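Local coordinates for hypoxanthine-guanine-xanthine phosphoribosyltransferase (Tritrichomonas foetus, PDB 1HGX), which catalyses the magnesium-dependent transfer of phosphoribosyl groups to hypoxanthine, guanine and xanthine, salvaging host purine bases for a parasite unable to make purine nucleotides de novo, at residues F150-F164 / Y168-E179. Numbering follows the deposited sequence.
With 5GP (guanosine-5'-monophosphate), chain C.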
ATOM      1  N   PHE A 150       2.240 -19.025   1.568  1.00 15.33           N
ATOM      2  CA  PHE A 150       1.909 -20.256   0.851  1.00 15.32           C
ATOM      3  C   PHE A 150       2.997 -20.682  -0.137  1.00 17.54           C
ATOM      4  O   PHE A 150       3.707 -19.844  -0.709  1.00 15.81           O
ATOM      5  CB  PHE A 150       0.648 -20.058  -0.008  1.00 16.05           C
ATOM      6  CG  PHE A 150      -0.509 -19.410   0.705  1.00 15.25           C
ATOM      7  CD1 PHE A 150      -1.388 -20.168   1.470  1.00 16.85           C
ATOM      8  CD2 PHE A 150      -0.745 -18.050   0.565  1.00 14.48           C
ATOM      9  CE1 PHE A 150      -2.493 -19.575   2.083  1.00 14.39           C
ATOM     10  CE2 PHE A 150      -1.839 -17.453   1.171  1.00 14.97           C
ATOM     11  CZ  PHE A 150      -2.714 -18.218   1.931  1.00 15.40           C
ATOM     12  N   VAL A 151       3.091 -21.983  -0.372  1.00 15.35           N
ATOM     13  CA  VAL A 151       4.020 -22.499  -1.360  1.00 17.19           C
ATOM     14  C   VAL A 151       3.125 -22.718  -2.567  1.00 21.60           C
ATOM     15  O   VAL A 151       2.099 -23.389  -2.489  1.00 25.36           O
ATOM     16  CB  VAL A 151       4.688 -23.789  -0.913  1.00 18.76           C
ATOM     17  CG1 VAL A 151       5.431 -24.435  -2.088  1.00 14.96           C
ATOM     18  CG2 VAL A 151       5.664 -23.471   0.218  1.00 17.19           C
ATOM     19  N   VAL A 152       3.502 -22.098  -3.670  1.00 23.03           N
ATOM     20  CA  VAL A 152       2.725 -22.127  -4.892  1.00 24.07           C
ATOM     21  C   VAL A 152       3.393 -22.977  -5.983  1.00 24.22           C
ATOM     22  O   VAL A 152       4.604 -23.165  -5.974  1.00 21.15           O
ATOM     23  CB  VAL A 152       2.502 -20.652  -5.324  1.00 24.48           C
ATOM     24  CG1 VAL A 152       3.305 -20.291  -6.551  1.00 25.03           C
ATOM     25  CG2 VAL A 152       1.033 -20.352  -5.460  1.00 29.39           C
ATOM     26  N   GLU A 153       2.604 -23.526  -6.900  1.00 25.43           N
ATOM     27  CA  GLU A 153       3.182 -24.347  -7.958  1.00 25.84           C
ATOM     28  C   GLU A 153       3.811 -23.487  -9.034  1.00 25.67           C
ATOM     29  O   GLU A 153       3.522 -22.294  -9.138  1.00 22.83           O
ATOM     30  CB  GLU A 153       2.141 -25.279  -8.566  1.00 29.75           C
ATOM     31  CG  GLU A 153       0.905 -24.566  -9.064  1.00 34.19           C
ATOM     32  CD  GLU A 153      -0.180 -25.524  -9.422  1.00 42.34           C
ATOM     33  OE1 GLU A 153      -0.753 -26.147  -8.498  1.00 43.01           O
ATOM     34  OE2 GLU A 153      -0.467 -25.665 -10.616  1.00 44.99           O
ATOM     35  N   ASN A 154       4.652 -24.114  -9.848  1.00 22.75           N
ATOM     36  CA  ASN A 154       5.368 -23.430 -10.910  1.00 21.33           C
ATOM     37  C   ASN A 154       4.507 -22.994 -12.093  1.00 22.35           C
ATOM     38  O   ASN A 154       4.641 -23.530 -13.202  1.00 21.73           O
ATOM     39  CB  ASN A 154       6.527 -24.311 -11.387  1.00 24.67           C
ATOM     40  CG  ASN A 154       7.537 -23.552 -12.228  1.00 25.24           C
ATOM     41  OD1 ASN A 154       7.443 -22.338 -12.403  1.00 25.15           O
ATOM     42  ND2 ASN A 154       8.514 -24.270 -12.749  1.00 28.49           N
ATOM     43  N   ARG A 155       3.632 -22.020 -11.857  1.00 20.29           N
ATOM     44  CA  ARG A 155       2.755 -21.479 -12.898  1.00 20.26           C
ATOM     45  C   ARG A 155       2.729 -19.963 -12.698  1.00 20.21           C
ATOM     46  O   ARG A 155       3.245 -19.462 -11.696  1.00 19.28           O
ATOM     47  CB  ARG A 155       1.326 -22.033 -12.770  1.00 17.75           C
ATOM     48  CG  ARG A 155       1.177 -23.558 -12.886  1.00 21.21           C
ATOM     49  CD  ARG A 155       1.457 -24.073 -14.286  1.00 16.81           C
ATOM     50  NE  ARG A 155       0.608 -23.421 -15.281  1.00 21.84           N
ATOM     51  CZ  ARG A 155      -0.651 -23.760 -15.551  1.00 19.80           C
ATOM     52  NH1 ARG A 155      -1.235 -24.760 -14.906  1.00 18.86           N
ATOM     53  NH2 ARG A 155      -1.339 -23.059 -16.438  1.00 20.73           N
ATOM     54  N   TYR A 156       2.150 -19.229 -13.648  1.00 19.74           N
ATOM     55  CA  TYR A 156       2.081 -17.781 -13.517  1.00 21.53           C
ATOM     56  C   TYR A 156       0.924 -17.448 -12.604  1.00 19.03           C
ATOM     57  O   TYR A 156      -0.232 -17.676 -12.947  1.00 21.28           O
ATOM     58  CB  TYR A 156       1.896 -17.076 -14.863  1.00 24.11           C
ATOM     59  CG  TYR A 156       2.157 -15.585 -14.751  1.00 25.86           C
ATOM     60  CD1 TYR A 156       3.460 -15.093 -14.748  1.00 25.10           C
ATOM     61  CD2 TYR A 156       1.111 -14.678 -14.580  1.00 26.93           C
ATOM     62  CE1 TYR A 156       3.717 -13.750 -14.568  1.00 26.46           C
ATOM     63  CE2 TYR A 156       1.361 -13.323 -14.401  1.00 26.26           C
ATOM     64  CZ  TYR A 156       2.665 -12.870 -14.399  1.00 27.34           C
ATOM     65  OH  TYR A 156       2.927 -11.535 -14.224  1.00 30.34           O
ATOM     66  N   ILE A 157       1.262 -16.943 -11.427  1.00 19.45           N
ATOM     67  CA  ILE A 157       0.293 -16.583 -10.409  1.00 18.24           C
ATOM     68  C   ILE A 157      -0.330 -15.213 -10.662  1.00 19.00           C
ATOM     69  O   ILE A 157       0.359 -14.232 -10.988  1.00 16.79           O
ATOM     70  CB  ILE A 157       0.941 -16.677  -8.993  1.00 21.16           C
ATOM     71  CG1 ILE A 157       1.514 -18.084  -8.790  1.00 20.03           C
ATOM     72  CG2 ILE A 157      -0.061 -16.334  -7.894  1.00 19.71           C
ATOM     73  CD1 ILE A 157       0.522 -19.225  -9.087  1.00 13.65           C
ATOM     74  N   ILE A 158      -1.633 -15.146 -10.432  1.00 18.86           N
ATOM     75  CA  ILE A 158      -2.403 -13.937 -10.657  1.00 21.77           C
ATOM     76  C   ILE A 158      -3.374 -13.686  -9.484  1.00 19.13           C
ATOM     77  O   ILE A 158      -3.733 -14.626  -8.765  1.00 19.55           O
ATOM     78  CB  ILE A 158      -3.133 -14.085 -12.040  1.00 23.48           C
ATOM     79  CG1 ILE A 158      -3.023 -12.795 -12.827  1.00 28.50           C
ATOM     80  CG2 ILE A 158      -4.562 -14.599 -11.904  1.00 26.28           C
ATOM     81  CD1 ILE A 158      -1.611 -12.448 -13.163  1.00 27.27           C
ATOM     82  N   GLY A 159      -3.708 -12.417  -9.229  1.00 19.18           N
ATOM     83  CA  GLY A 159      -4.648 -12.079  -8.167  1.00 14.47           C
ATOM     84  C   GLY A 159      -4.068 -11.574  -6.855  1.00 15.91           C
ATOM     85  O   GLY A 159      -2.886 -11.775  -6.554  1.00 14.89           O
ATOM     86  N   TYR A 160      -4.899 -10.871  -6.092  1.00 13.61           N
ATOM     87  CA  TYR A 160      -4.512 -10.328  -4.790  1.00 15.66           C
ATOM     88  C   TYR A 160      -3.166  -9.602  -4.854  1.00 13.96           C
ATOM     89  O   TYR A 160      -2.231  -9.915  -4.111  1.00 15.17           O
ATOM     90  CB  TYR A 160      -4.470 -11.464  -3.753  1.00 14.46           C
ATOM     91  CG  TYR A 160      -4.303 -10.986  -2.330  1.00 19.21           C
ATOM     92  CD1 TYR A 160      -5.266 -10.173  -1.730  1.00 19.28           C
ATOM     93  CD2 TYR A 160      -3.171 -11.332  -1.586  1.00 19.70           C
ATOM     94  CE1 TYR A 160      -5.102  -9.717  -0.415  1.00 17.51           C
ATOM     95  CE2 TYR A 160      -3.002 -10.884  -0.286  1.00 18.20           C
ATOM     96  CZ  TYR A 160      -3.966 -10.080   0.290  1.00 15.16           C
ATOM     97  OH  TYR A 160      -3.790  -9.663   1.583  1.00 17.11           O
ATOM     98  N   GLY A 161      -3.073  -8.629  -5.749  1.00 15.31           N
ATOM     99  CA  GLY A 161      -1.835  -7.897  -5.905  1.00 17.00           C
ATOM    100  C   GLY A 161      -1.005  -8.356  -7.093  1.00 17.73           C
ATOM    101  O   GLY A 161      -0.266  -7.550  -7.662  1.00 19.31           O
ATOM    102  N   PHE A 162      -1.079  -9.644  -7.443  1.00 17.22           N
ATOM    103  CA  PHE A 162      -0.323 -10.183  -8.584  1.00 16.61           C
ATOM    104  C   PHE A 162      -1.029  -9.792  -9.875  1.00 18.32           C
ATOM    105  O   PHE A 162      -2.209 -10.103 -10.053  1.00 17.94           O
ATOM    106  CB  PHE A 162      -0.246 -11.712  -8.531  1.00 19.03           C
ATOM    107  CG  PHE A 162       0.555 -12.245  -7.384  1.00 21.40           C
ATOM    108  CD1 PHE A 162       1.929 -12.058  -7.333  1.00 23.06           C
ATOM    109  CD2 PHE A 162      -0.060 -12.951  -6.360  1.00 21.96           C
ATOM    110  CE1 PHE A 162       2.679 -12.568  -6.277  1.00 24.08           C
ATOM    111  CE2 PHE A 162       0.686 -13.466  -5.298  1.00 25.06           C
ATOM    112  CZ  PHE A 162       2.057 -13.274  -5.256  1.00 20.13           C
ATOM    113  N   ASP A 163      -0.310  -9.126 -10.775  1.00 18.71           N
ATOM    114  CA  ASP A 163      -0.884  -8.691 -12.045  1.00 19.20           C
ATOM    115  C   ASP A 163      -0.216  -9.340 -13.244  1.00 21.76           C
ATOM    116  O   ASP A 163       0.844  -9.960 -13.133  1.00 22.92           O
ATOM    117  CB  ASP A 163      -0.727  -7.170 -12.210  1.00 16.76           C
ATOM    118  CG  ASP A 163       0.676  -6.770 -12.669  1.00 21.34           C
ATOM    119  OD1 ASP A 163       1.601  -6.751 -11.831  1.00 22.07           O
ATOM    120  OD2 ASP A 163       0.863  -6.495 -13.877  1.00 22.64           O
ATOM    121  N   PHE A 164      -0.837  -9.143 -14.399  1.00 21.27           N
ATOM    122  CA  PHE A 164      -0.317  -9.589 -15.682  1.00 23.55           C
ATOM    123  C   PHE A 164      -0.717  -8.451 -16.613  1.00 22.88           C
ATOM    124  O   PHE A 164      -1.906  -8.214 -16.828  1.00 26.01           O
ATOM    125  CB  PHE A 164      -0.954 -10.894 -16.162  1.00 24.09           C
ATOM    126  CG  PHE A 164      -0.558 -11.266 -17.565  1.00 24.66           C
ATOM    127  CD1 PHE A 164       0.727 -11.728 -17.837  1.00 29.30           C
ATOM    128  CD2 PHE A 164      -1.443 -11.086 -18.619  1.00 25.03           C
ATOM    129  CE1 PHE A 164       1.126 -12.000 -19.150  1.00 28.97           C
ATOM    130  CE2 PHE A 164      -1.057 -11.351 -19.932  1.00 26.43           C
ATOM    131  CZ  PHE A 164       0.229 -11.806 -20.197  1.00 26.02           C
ATOM    132  N   TYR A 168      -5.674  -7.896 -13.259  1.00 20.21           N
ATOM    133  CA  TYR A 168      -5.885  -8.959 -12.268  1.00 20.36           C
ATOM    134  C   TYR A 168      -5.504  -8.737 -10.797  1.00 18.97           C
ATOM    135  O   TYR A 168      -5.742  -9.609  -9.970  1.00 18.69           O
ATOM    136  CB  TYR A 168      -5.272 -10.273 -12.773  1.00 21.98           C
ATOM    137  CG  TYR A 168      -5.591 -10.598 -14.226  1.00 25.53           C
ATOM    138  CD1 TYR A 168      -6.904 -10.736 -14.669  1.00 26.43           C
ATOM    139  CD2 TYR A 168      -4.570 -10.784 -15.148  1.00 29.04           C
ATOM    140  CE1 TYR A 168      -7.189 -11.057 -16.001  1.00 28.16           C
ATOM    141  CE2 TYR A 168      -4.840 -11.102 -16.476  1.00 30.07           C
ATOM    142  CZ  TYR A 168      -6.146 -11.242 -16.894  1.00 29.38           C
ATOM    143  OH  TYR A 168      -6.391 -11.595 -18.203  1.00 33.27           O
ATOM    144  N   ARG A 169      -4.954  -7.573 -10.459  1.00 19.99           N
ATOM    145  CA  ARG A 169      -4.565  -7.271  -9.074  1.00 19.20           C
ATOM    146  C   ARG A 169      -5.729  -7.322  -8.115  1.00 17.54           C
ATOM    147  O   ARG A 169      -5.566  -7.678  -6.956  1.00 18.36           O
ATOM    148  CB  ARG A 169      -4.026  -5.849  -8.947  1.00 20.74           C
ATOM    149  CG  ARG A 169      -2.754  -5.566  -9.640  1.00 23.29           C
ATOM    150  CD  ARG A 169      -2.301  -4.169  -9.278  1.00 21.70           C
ATOM    151  NE  ARG A 169      -1.083  -3.856 -10.002  1.00 21.04           N
ATOM    152  CZ  ARG A 169      -1.064  -3.348 -11.225  1.00 20.68           C
ATOM    153  NH1 ARG A 169      -2.201  -3.076 -11.852  1.00 18.10           N
ATOM    154  NH2 ARG A 169       0.093  -3.166 -11.841  1.00 24.40           N
ATOM    155  N   ASN A 170      -6.870  -6.838  -8.585  1.00 19.55           N
ATOM    156  CA  ASN A 170      -8.095  -6.755  -7.792  1.00 20.78           C
ATOM    157  C   ASN A 170      -8.778  -8.073  -7.426  1.00 22.62           C
ATOM    158  O   ASN A 170      -9.649  -8.090  -6.556  1.00 24.67           O
ATOM    159  CB  ASN A 170      -9.107  -5.846  -8.497  1.00 17.96           C
ATOM    160  CG  ASN A 170      -9.560  -6.408  -9.832  1.00 19.93           C
ATOM    161  OD1 ASN A 170      -8.785  -6.460 -10.788  1.00 22.66           O
ATOM    162  ND2 ASN A 170     -10.806  -6.836  -9.905  1.00 20.21           N
ATOM    163  N   LEU A 171      -8.422  -9.165  -8.102  1.00 21.42           N
ATOM    164  CA  LEU A 171      -9.023 -10.464  -7.807  1.00 20.15           C
ATOM    165  C   LEU A 171      -8.841 -10.799  -6.336  1.00 22.20           C
ATOM    166  O   LEU A 171      -7.745 -10.659  -5.796  1.00 23.04           O
ATOM    167  CB  LEU A 171      -8.384 -11.556  -8.660  1.00 19.17           C
ATOM    168  CG  LEU A 171      -9.042 -11.823 -10.011  1.00 25.90           C
ATOM    169  CD1 LEU A 171      -9.480 -10.533 -10.683  1.00 29.86           C
ATOM    170  CD2 LEU A 171      -8.082 -12.581 -10.878  1.00 27.71           C
ATOM    171  N   PRO A 172      -9.908 -11.239  -5.663  1.00 23.47           N
ATOM    172  CA  PRO A 172      -9.846 -11.582  -4.240  1.00 23.80           C
ATOM    173  C   PRO A 172      -9.236 -12.962  -3.947  1.00 22.82           C
ATOM    174  O   PRO A 172      -9.309 -13.455  -2.821  1.00 25.16           O
ATOM    175  CB  PRO A 172     -11.313 -11.511  -3.823  1.00 23.22           C
ATOM    176  CG  PRO A 172     -12.014 -12.025  -5.031  1.00 24.34           C
ATOM    177  CD  PRO A 172     -11.299 -11.310  -6.158  1.00 24.19           C
ATOM    178  N   VAL A 173      -8.617 -13.564  -4.954  1.00 19.60           N
ATOM    179  CA  VAL A 173      -8.019 -14.883  -4.811  1.00 17.91           C
ATOM    180  C   VAL A 173      -6.635 -14.922  -5.454  1.00 18.77           C
ATOM    181  O   VAL A 173      -6.236 -14.008  -6.175  1.00 19.87           O
ATOM    182  CB  VAL A 173      -8.876 -15.971  -5.533  1.00 19.09           C
ATOM    183  CG1 VAL A 173     -10.291 -16.015  -4.976  1.00 21.87           C
ATOM    184  CG2 VAL A 173      -8.913 -15.705  -7.037  1.00 17.22           C
ATOM    185  N   ILE A 174      -5.899 -15.983  -5.162  1.00 17.76           N
ATOM    186  CA  ILE A 174      -4.598 -16.202  -5.767  1.00 17.98           C
ATOM    187  C   ILE A 174      -4.896 -17.367  -6.717  1.00 18.63           C
ATOM    188  O   ILE A 174      -5.443 -18.386  -6.301  1.00 17.74           O
ATOM    189  CB  ILE A 174      -3.554 -16.594  -4.704  1.00 19.97           C
ATOM    190  CG1 ILE A 174      -3.169 -15.355  -3.880  1.00 18.25           C
ATOM    191  CG2 ILE A 174      -2.334 -17.246  -5.354  1.00 18.66           C
ATOM    192  CD1 ILE A 174      -2.318 -15.669  -2.681  1.00 19.43           C
ATOM    193  N   GLY A 175      -4.602 -17.199  -7.998  1.00 20.20           N
ATOM    194  CA  GLY A 175      -4.890 -18.261  -8.942  1.00 19.32           C
ATOM    195  C   GLY A 175      -3.903 -18.317 -10.081  1.00 19.88           C
ATOM    196  O   GLY A 175      -2.996 -17.493 -10.160  1.00 19.15           O
ATOM    197  N   ILE A 176      -4.104 -19.285 -10.968  1.00 18.59           N
ATOM    198  CA  ILE A 176      -3.238 -19.507 -12.124  1.00 17.50           C
ATOM    199  C   ILE A 176      -3.813 -18.842 -13.364  1.00 19.07           C
ATOM    200  O   ILE A 176      -4.998 -19.007 -13.676  1.00 18.05           O
ATOM    201  CB  ILE A 176      -3.081 -21.034 -12.396  1.00 20.47           C
ATOM    202  CG1 ILE A 176      -2.356 -21.704 -11.219  1.00 23.21           C
ATOM    203  CG2 ILE A 176      -2.345 -21.281 -13.712  1.00 14.35           C
ATOM    204  CD1 ILE A 176      -2.375 -23.208 -11.249  1.00 21.84           C
ATOM    205  N   LEU A 177      -2.970 -18.101 -14.069  1.00 20.23           N
ATOM    206  CA  LEU A 177      -3.372 -17.411 -15.292  1.00 25.42           C
ATOM    207  C   LEU A 177      -3.486 -18.485 -16.383  1.00 31.37           C
ATOM    208  O   LEU A 177      -2.587 -19.323 -16.515  1.00 29.55           O
ATOM    209  CB  LEU A 177      -2.290 -16.388 -15.669  1.00 23.17           C
ATOM    210  CG  LEU A 177      -2.490 -15.200 -16.622  1.00 23.22           C
ATOM    211  CD1 LEU A 177      -1.596 -15.340 -17.828  1.00 24.70           C
ATOM    212  CD2 LEU A 177      -3.942 -15.026 -17.013  1.00 21.58           C
ATOM    213  N   LYS A 178      -4.604 -18.499 -17.111  1.00 35.79           N
ATOM    214  CA  LYS A 178      -4.807 -19.469 -18.192  1.00 40.84           C
ATOM    215  C   LYS A 178      -3.691 -19.348 -19.210  1.00 45.48           C
ATOM    216  O   LYS A 178      -3.169 -18.257 -19.434  1.00 38.66           O
ATOM    217  CB  LYS A 178      -6.112 -19.204 -18.938  1.00 39.95           C
ATOM    218  CG  LYS A 178      -7.360 -19.730 -18.303  1.00 40.64           C
ATOM    219  CD  LYS A 178      -8.539 -19.416 -19.202  1.00 41.82           C
ATOM    220  CE  LYS A 178      -9.845 -19.793 -18.542  1.00 48.65           C
ATOM    221  NZ  LYS A 178     -11.014 -19.522 -19.416  1.00 53.84           N
ATOM    222  N   GLU A 179      -3.380 -20.453 -19.876  1.00 57.25           N
ATOM    223  CA  GLU A 179      -2.343 -20.460 -20.898  1.00 71.02           C
ATOM    224  C   GLU A 179      -2.771 -19.623 -22.096  1.00 78.71           C
ATOM    225  O   GLU A 179      -2.118 -19.633 -23.136  1.00 78.93           O
ATOM    226  CB  GLU A 179      -2.046 -21.894 -21.342  1.00 73.90           C
ATOM    227  CG  GLU A 179      -1.338 -22.718 -20.288  1.00 79.51           C
ATOM    228  CD  GLU A 179      -0.050 -22.066 -19.822  1.00 83.67           C
ATOM    229  OE1 GLU A 179       0.761 -21.662 -20.685  1.00 86.42           O
ATOM    230  OE2 GLU A 179       0.148 -21.943 -18.594  1.00 86.38           O
TER
HETATM  231  P   5GP C 600      12.885 -13.961  -8.876  1.00 13.99           P
HETATM  232  O1P 5GP C 600      12.682 -14.622  -7.569  1.00 15.37           O
HETATM  233  O2P 5GP C 600      13.922 -12.928  -8.833  1.00 16.67           O
HETATM  234  O3P 5GP C 600      13.042 -14.953  -9.955  1.00 16.13           O
HETATM  235  O5' 5GP C 600      11.502 -13.344  -9.248  1.00 15.36           O
HETATM  236  C5' 5GP C 600      10.596 -12.734  -8.339  1.00 16.91           C
HETATM  237  C4' 5GP C 600      10.038 -11.535  -8.993  1.00 22.03           C
HETATM  238  O4' 5GP C 600       9.224 -11.837 -10.139  1.00 22.33           O
HETATM  239  C3' 5GP C 600       9.175 -10.751  -8.054  1.00 25.87           C
HETATM  240  O3' 5GP C 600       9.232  -9.411  -8.532  1.00 32.08           O
HETATM  241  C2' 5GP C 600       7.851 -11.326  -8.376  1.00 25.01           C
HETATM  242  O2' 5GP C 600       6.827 -10.408  -8.028  1.00 29.54           O
HETATM  243  C1' 5GP C 600       7.845 -11.596  -9.882  1.00 22.31           C
HETATM  244  N9  5GP C 600       7.070 -12.863 -10.178  1.00 21.65           N
HETATM  245  C8  5GP C 600       7.538 -14.161 -10.042  1.00 21.07           C
HETATM  246  N7  5GP C 600       6.647 -15.085 -10.304  1.00 19.13           N
HETATM  247  C5  5GP C 600       5.484 -14.380 -10.625  1.00 18.56           C
HETATM  248  C6  5GP C 600       4.164 -14.876 -10.874  1.00 18.25           C
HETATM  249  O6  5GP C 600       3.820 -16.048 -11.022  1.00 16.34           O
HETATM  250  N1  5GP C 600       3.217 -13.865 -10.949  1.00 19.65           N
HETATM  251  C2  5GP C 600       3.501 -12.509 -10.816  1.00 21.74           C
HETATM  252  N2  5GP C 600       2.496 -11.657 -11.034  1.00 19.06           N
HETATM  253  N3  5GP C 600       4.752 -12.027 -10.615  1.00 21.32           N
HETATM  254  C4  5GP C 600       5.702 -13.017 -10.495  1.00 21.23           C
HETATM  255  O   HOH W   1       0.835  -5.570  -9.112  1.00 26.84           O
HETATM  256  O   HOH W   2       2.921  -4.230 -11.047  1.00 52.77           O
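Asp163 and Arg169 meet as stacked planes: carboxylate and guanidinium lie 17° apart, Asp163 CB sits over one guanidinium face, and Asp163 OD1 is a long 3.9 Å from Arg169 NH2. No N-H points at that oxygen, so the pairing is one of charge; two waters bridge the groups, one joining Asp163 OD1, Gly161 O and Arg169 NE. Asn166 also bonds both, its N to Asp163 OD2 and its OD1 to Arg169 NH2. Asp163 belongs to the GMP site and, by similarity, probably binds magnesium.

The setting is the purine-binding hood of a type I phosphoribosyltransferase, where strand 174-177 runs antiparallel between 157-158 and 10-15. Ile158 and Gly175 form the hydrogen-bonded pair, with Ile158 N to Gly175 O at 2.7 Å, and Leu177 N continues the pairing to Tyr156 O. Beyond it, Gly161 N to Arg169 O (2.9 Å) and Tyr160 N to Leu171 O tie the type I' turn Gly159-Phe162 to 168-179.

Ile157 reads the base edge through its backbone, N donating to O6 of GMP (2.7 Å) and O accepting from N1. With CG anti to the backbone N (chi1 -166°), Tyr156 turns a ring face to the guanine, GMP N1 lying 3.6 Å from Tyr156 CZ; Leu177 CB meets the ring edge.

Ile176 CG2 lies over one Arg155 guanidinium face, offset toward the rim. Arg155 NH2 pairs with Glu11 and with poorly ordered Glu179, whose OE2 lies 27° out of the guanidinium plane.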